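Local coordinates for quinonprotein alcohol dehydrogenase-like protein (Bacteroides thetaiotaomicron VPI-5482, PDB 4R5O), which is of unknown function but binds calcium and joins an immunoglobulin-like beta-sandwich domain to a seven-bladed beta-propeller of the YVTN repeat family, at residues Ser162-Tyr168 / Asn179-Ala185; Ala294-Ile300 / Val312-Pro318. All blocks are in the same frame, centred on the assembly; numbering follows the deposited sequence. Where two conformers were deposited one is given.

In the fold
Both contacts illustrate how a propeller blade is finished: each pairs the third and fourth strands of a four-stranded antiparallel sheet and follows the chain as it leaves the fourth, outermost strand. Contact 1 lies at the open end of the hairpin formed by strands 167-171 and 177-181, contact 2 at that of strands 297-303 and 309-314. They follow one another in sequence and belong to different sheets; their centres are 39 Å apart and their nearest atoms about 27 Å. Contact 1 lies away from the known calcium sites. Contact 2 is nearer to one, with the side chain of Val312 about 8 Å from that of Asp356 and about 11 Å from the calcium ion.

Contact 1: residues Ser162-Tyr168 / Asn179-Ala185; sequences SNRDHFY and NSAVVGA
A classic beta bulge at the open end of an outer propeller-blade hairpin sets His166 and Phe167 against the single residue Ala181. Ala181 O accepts from both backbone donors, His166 N at 2.8 Å and Phe167 N at 3.1 Å, the latter nearly straight at 173°; Ala181 N returns a bond to Phe167 O. The imidazole of His166 then bonds to the chain beyond Ala181. With CG beside its own backbone N (chi1 -52°), the ring turns its edge to segment 179-185, and ND1 accepts from Val183 N at 3.0 Å, in the ring plane and almost linearly (175°). Gly184 O lies over the centre of one ring face and Arg164 O over the opposite face, toward the rim. Spanning the bulge, Ser180 OG donates to Asp165 OD2 at 2.6 Å, from above the carboxylate plane, while Ser180 CB rests 3.5 Å from Tyr168 CD2. Phe167 CB meets Val183 CG2, and Ile208 of the next sheet touches both side chains. Because ND1 accepts and NE2 bonds to Thr161 O, the buried His166 is probably neutral with its proton on NE2, its ring fixed in rotation by bonds at both nitrogens.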
# COMPACT_ATOMS: atom_id res chain seq x y z
N SER A 162 -5.06 -21.19 1.22
CA SER A 162 -6.45 -21.17 0.78
C SER A 162 -7.39 -20.55 1.81
O SER A 162 -8.16 -19.67 1.46
CB SER A 162 -6.89 -22.60 0.51
OG SER A 162 -8.26 -22.70 0.17
N ASN A 163 -7.37 -21.03 3.06
CA ASN A 163 -8.31 -20.63 4.12
C ASN A 163 -7.77 -19.45 4.93
O ASN A 163 -7.40 -19.57 6.09
CB ASN A 163 -8.60 -21.82 5.05
CG ASN A 163 -7.40 -22.49 5.66
OD1 ASN A 163 -6.29 -22.52 5.10
ND2 ASN A 163 -7.63 -23.07 6.83
N ARG A 164 -7.77 -18.31 4.30
CA ARG A 164 -7.35 -17.03 4.86
C ARG A 164 -7.92 -15.91 4.02
O ARG A 164 -8.37 -16.17 2.91
CB ARG A 164 -5.83 -16.91 4.97
CG ARG A 164 -5.10 -17.05 3.65
CD ARG A 164 -3.75 -16.39 3.74
NE ARG A 164 -3.89 -14.96 3.93
CZ ARG A 164 -2.89 -14.12 4.11
NH1 ARG A 164 -1.64 -14.57 4.18
NH2 ARG A 164 -3.13 -12.82 4.25
N ASP A 165 -7.91 -14.69 4.53
CA ASP A 165 -8.35 -13.53 3.78
C ASP A 165 -7.28 -13.19 2.74
O ASP A 165 -6.08 -13.15 3.06
CB ASP A 165 -8.64 -12.34 4.74
CG ASP A 165 -9.88 -12.52 5.61
OD1 ASP A 165 -10.72 -13.38 5.28
OD2 ASP A 165 -10.02 -11.78 6.59
N HIS A 166 -7.72 -12.99 1.48
CA HIS A 166 -6.81 -12.61 0.39
C HIS A 166 -7.05 -11.16 -0.03
O HIS A 166 -6.12 -10.46 -0.42
CB HIS A 166 -6.96 -13.54 -0.81
CG HIS A 166 -6.85 -14.98 -0.44
ND1 HIS A 166 -7.98 -15.77 -0.30
CD2 HIS A 166 -5.76 -15.70 -0.11
CE1 HIS A 166 -7.54 -16.97 0.04
NE2 HIS A 166 -6.21 -16.97 0.18
N PHE A 167 -8.29 -10.71 0.08
CA PHE A 167 -8.65 -9.37 -0.34
C PHE A 167 -8.97 -8.50 0.87
O PHE A 167 -9.76 -8.89 1.72
CB PHE A 167 -9.85 -9.45 -1.30
CG PHE A 167 -10.18 -8.16 -1.99
CD1 PHE A 167 -9.60 -7.84 -3.22
CD2 PHE A 167 -11.08 -7.27 -1.43
CE1 PHE A 167 -9.90 -6.64 -3.85
CE2 PHE A 167 -11.36 -6.05 -2.05
CZ PHE A 167 -10.78 -5.76 -3.27
N TYR A 168 -8.34 -7.34 0.94
CA TYR A 168 -8.47 -6.38 2.04
C TYR A 168 -8.84 -4.99 1.55
O TYR A 168 -8.32 -4.54 0.53
CB TYR A 168 -7.14 -6.30 2.81
CG TYR A 168 -6.69 -7.59 3.46
CD1 TYR A 168 -6.06 -8.59 2.73
CD2 TYR A 168 -6.77 -7.76 4.85
CE1 TYR A 168 -5.63 -9.77 3.33
CE2 TYR A 168 -6.35 -8.94 5.46
CZ TYR A 168 -5.77 -9.93 4.70
OH TYR A 168 -5.33 -11.08 5.33
N ASN A 179 -12.49 -3.89 5.80
CA ASN A 179 -13.01 -5.24 5.60
C ASN A 179 -11.98 -6.11 4.89
O ASN A 179 -10.98 -5.60 4.38
CB ASN A 179 -14.31 -5.14 4.77
CG ASN A 179 -15.24 -6.31 4.81
OD1 ASN A 179 -15.04 -7.26 5.57
ND2 ASN A 179 -16.29 -6.24 3.99
N SER A 180 -12.21 -7.43 4.90
CA SER A 180 -11.37 -8.44 4.23
C SER A 180 -12.17 -9.72 4.01
O SER A 180 -13.19 -9.95 4.67
CB SER A 180 -10.09 -8.72 5.02
OG SER A 180 -10.38 -9.25 6.30
N ALA A 181 -11.74 -10.54 3.04
CA ALA A 181 -12.44 -11.78 2.70
C ALA A 181 -11.54 -12.76 1.98
O ALA A 181 -10.47 -12.41 1.48
CB ALA A 181 -13.65 -11.48 1.82
N VAL A 182 -11.99 -14.01 1.93
CA VAL A 182 -11.36 -15.13 1.26
C VAL A 182 -11.73 -15.06 -0.20
O VAL A 182 -12.88 -14.74 -0.51
CB VAL A 182 -11.83 -16.47 1.92
CG1 VAL A 182 -11.30 -17.71 1.19
CG2 VAL A 182 -11.49 -16.52 3.40
N VAL A 183 -10.79 -15.33 -1.11
CA VAL A 183 -11.06 -15.36 -2.56
C VAL A 183 -10.53 -16.72 -3.03
O VAL A 183 -11.31 -17.62 -3.34
CB VAL A 183 -10.48 -14.15 -3.35
CG1 VAL A 183 -10.87 -14.22 -4.82
CG2 VAL A 183 -10.93 -12.83 -2.74
N GLY A 184 -9.22 -16.88 -2.98
CA GLY A 184 -8.54 -18.12 -3.32
C GLY A 184 -7.04 -17.98 -3.24
O GLY A 184 -6.49 -16.86 -3.23
N ALA A 185 -6.35 -19.13 -3.18
CA ALA A 185 -4.90 -19.22 -3.18
C ALA A 185 -4.32 -18.93 -4.56
O ALA A 185 -4.97 -19.21 -5.60
CB ALA A 185 -4.48 -20.61 -2.74

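Contact 2: residues Ala294-Ile300 / Val312-Pro318; sequences ADNGCNI and VFANFQP
This is an antiparallel strand pairing in the beta hairpin of strands 297-303 and 309-314, the third and fourth strands of a propeller blade, continued by the loop that leaves the blade. Cys298 and Ala314 form one hydrogen-bonded pair, with Ala314 N to Cys298 O at 2.9 Å and Cys298 N to Ala314 O at 3.1 Å; Ile300 and Val312 form the next, led by Ile300 N to Val312 O at 2.8 Å. After Ala314 the chain bends through an inverse gamma turn centred on Asn315, and Ala314 O takes a second donor, Phe316 N. The turn brings Phe316 and Pro318 to the face that carries Cys298, Ala314, Ile300 and Val312, where Cys298 packs: its SG lies 4.8 Å from the Phe316 ring centroid, in an oblique sulfur-aromatic contact, and its CB is 3.7 Å from Pro318 CG. Phe316 also stacks on Tyr350 of strand 349-353, and Ile300 touches Leu342 of strand 339-343, consistent with packing against the next blade. The other face carries Asn299 and Phe313. Phe313 CG stands opposite its backbone N (chi1 176°), which lays the ring along the neighbouring strand toward Asn296. Asn299 ND2 is held by Glu292 OE1, and its OD1 meets the rim of the Phe313 ring, in the ring plane, 3.6 Å from CD1.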
# COMPACT_ATOMS: atom_id res chain seq x y z
N ALA A 294 10.43 -6.03 -28.63
CA ALA A 294 11.10 -5.97 -29.94
C ALA A 294 12.49 -6.63 -29.83
O ALA A 294 13.00 -6.84 -28.72
CB ALA A 294 11.21 -4.53 -30.44
N ASP A 295 13.09 -6.99 -30.99
CA ASP A 295 14.37 -7.70 -31.07
C ASP A 295 15.52 -6.88 -30.45
O ASP A 295 16.22 -7.40 -29.57
CB ASP A 295 14.73 -8.04 -32.53
CG ASP A 295 13.82 -9.02 -33.25
OD1 ASP A 295 13.22 -9.88 -32.57
OD2 ASP A 295 13.81 -9.01 -34.51
N ASN A 296 15.69 -5.62 -30.88
CA ASN A 296 16.80 -4.76 -30.48
C ASN A 296 16.33 -3.57 -29.62
O ASN A 296 16.91 -2.48 -29.68
CB ASN A 296 17.53 -4.25 -31.74
CG ASN A 296 16.64 -3.75 -32.87
OD1 ASN A 296 15.39 -3.80 -32.80
ND2 ASN A 296 17.26 -3.32 -33.96
N GLY A 297 15.34 -3.82 -28.76
CA GLY A 297 14.80 -2.82 -27.86
C GLY A 297 13.35 -3.10 -27.51
O GLY A 297 13.01 -4.24 -27.20
N CYS A 298 12.51 -2.06 -27.50
CA CYS A 298 11.08 -2.15 -27.21
C CYS A 298 10.36 -1.06 -27.97
O CYS A 298 11.02 -0.17 -28.48
CB CYS A 298 10.81 -2.06 -25.70
SG CYS A 298 11.20 -0.46 -24.94
N ASN A 299 9.02 -1.12 -28.04
CA ASN A 299 8.22 -0.07 -28.65
C ASN A 299 7.28 0.54 -27.65
O ASN A 299 6.54 -0.20 -26.99
CB ASN A 299 7.43 -0.61 -29.84
CG ASN A 299 8.25 -1.26 -30.91
OD1 ASN A 299 9.19 -0.69 -31.47
ND2 ASN A 299 7.85 -2.46 -31.27
N ILE A 300 7.29 1.87 -27.51
CA ILE A 300 6.32 2.60 -26.67
C ILE A 300 5.04 2.67 -27.47
O ILE A 300 5.03 3.29 -28.55
CB ILE A 300 6.84 3.99 -26.21
CG1 ILE A 300 8.22 3.86 -25.53
CG2 ILE A 300 5.79 4.67 -25.31
CD1 ILE A 300 8.93 5.16 -25.26
N VAL A 312 6.41 3.98 -31.30
CA VAL A 312 7.70 4.67 -31.29
C VAL A 312 8.75 3.72 -30.75
O VAL A 312 8.60 3.29 -29.60
CB VAL A 312 7.66 6.00 -30.46
CG1 VAL A 312 9.05 6.61 -30.32
CG2 VAL A 312 6.67 7.01 -31.05
N PHE A 313 9.82 3.43 -31.54
CA PHE A 313 10.90 2.52 -31.15
C PHE A 313 11.86 3.19 -30.16
O PHE A 313 12.28 4.34 -30.35
CB PHE A 313 11.67 2.02 -32.38
CG PHE A 313 12.88 1.15 -32.08
CD1 PHE A 313 12.72 -0.19 -31.72
CD2 PHE A 313 14.17 1.66 -32.19
CE1 PHE A 313 13.83 -0.98 -31.41
CE2 PHE A 313 15.28 0.86 -31.90
CZ PHE A 313 15.11 -0.45 -31.51
N ALA A 314 12.22 2.44 -29.09
CA ALA A 314 13.15 2.81 -28.02
C ALA A 314 14.29 1.82 -28.02
O ALA A 314 14.07 0.65 -27.70
CB ALA A 314 12.43 2.83 -26.69
N ASN A 315 15.51 2.29 -28.41
CA ASN A 315 16.72 1.49 -28.56
C ASN A 315 17.31 1.10 -27.19
O ASN A 315 18.49 1.37 -26.91
CB ASN A 315 17.76 2.26 -29.40
CG ASN A 315 18.08 3.66 -28.88
OD1 ASN A 315 17.19 4.40 -28.41
ND2 ASN A 315 19.35 4.05 -29.01
N PHE A 316 16.50 0.44 -26.34
CA PHE A 316 16.90 -0.05 -25.01
C PHE A 316 15.91 -1.11 -24.63
O PHE A 316 14.75 -1.05 -25.04
CB PHE A 316 17.03 1.05 -23.93
CG PHE A 316 15.75 1.74 -23.53
CD1 PHE A 316 14.89 1.17 -22.59
CD2 PHE A 316 15.41 2.97 -24.07
CE1 PHE A 316 13.70 1.80 -22.22
CE2 PHE A 316 14.23 3.62 -23.69
CZ PHE A 316 13.38 3.03 -22.77
N GLN A 317 16.36 -2.10 -23.87
CA GLN A 317 15.55 -3.20 -23.41
C GLN A 317 14.85 -2.79 -22.12
O GLN A 317 15.51 -2.19 -21.27
CB GLN A 317 16.46 -4.43 -23.23
CG GLN A 317 15.76 -5.77 -23.40
CD GLN A 317 15.27 -6.11 -24.80
OE1 GLN A 317 15.69 -5.55 -25.82
NE2 GLN A 317 14.33 -7.04 -24.85
N PRO A 318 13.54 -3.07 -21.92
CA PRO A 318 12.90 -2.66 -20.65
C PRO A 318 13.30 -3.54 -19.48
O PRO A 318 13.58 -4.72 -19.68
CB PRO A 318 11.41 -2.81 -20.93
CG PRO A 318 11.28 -3.33 -22.31
CD PRO A 318 12.60 -3.79 -22.79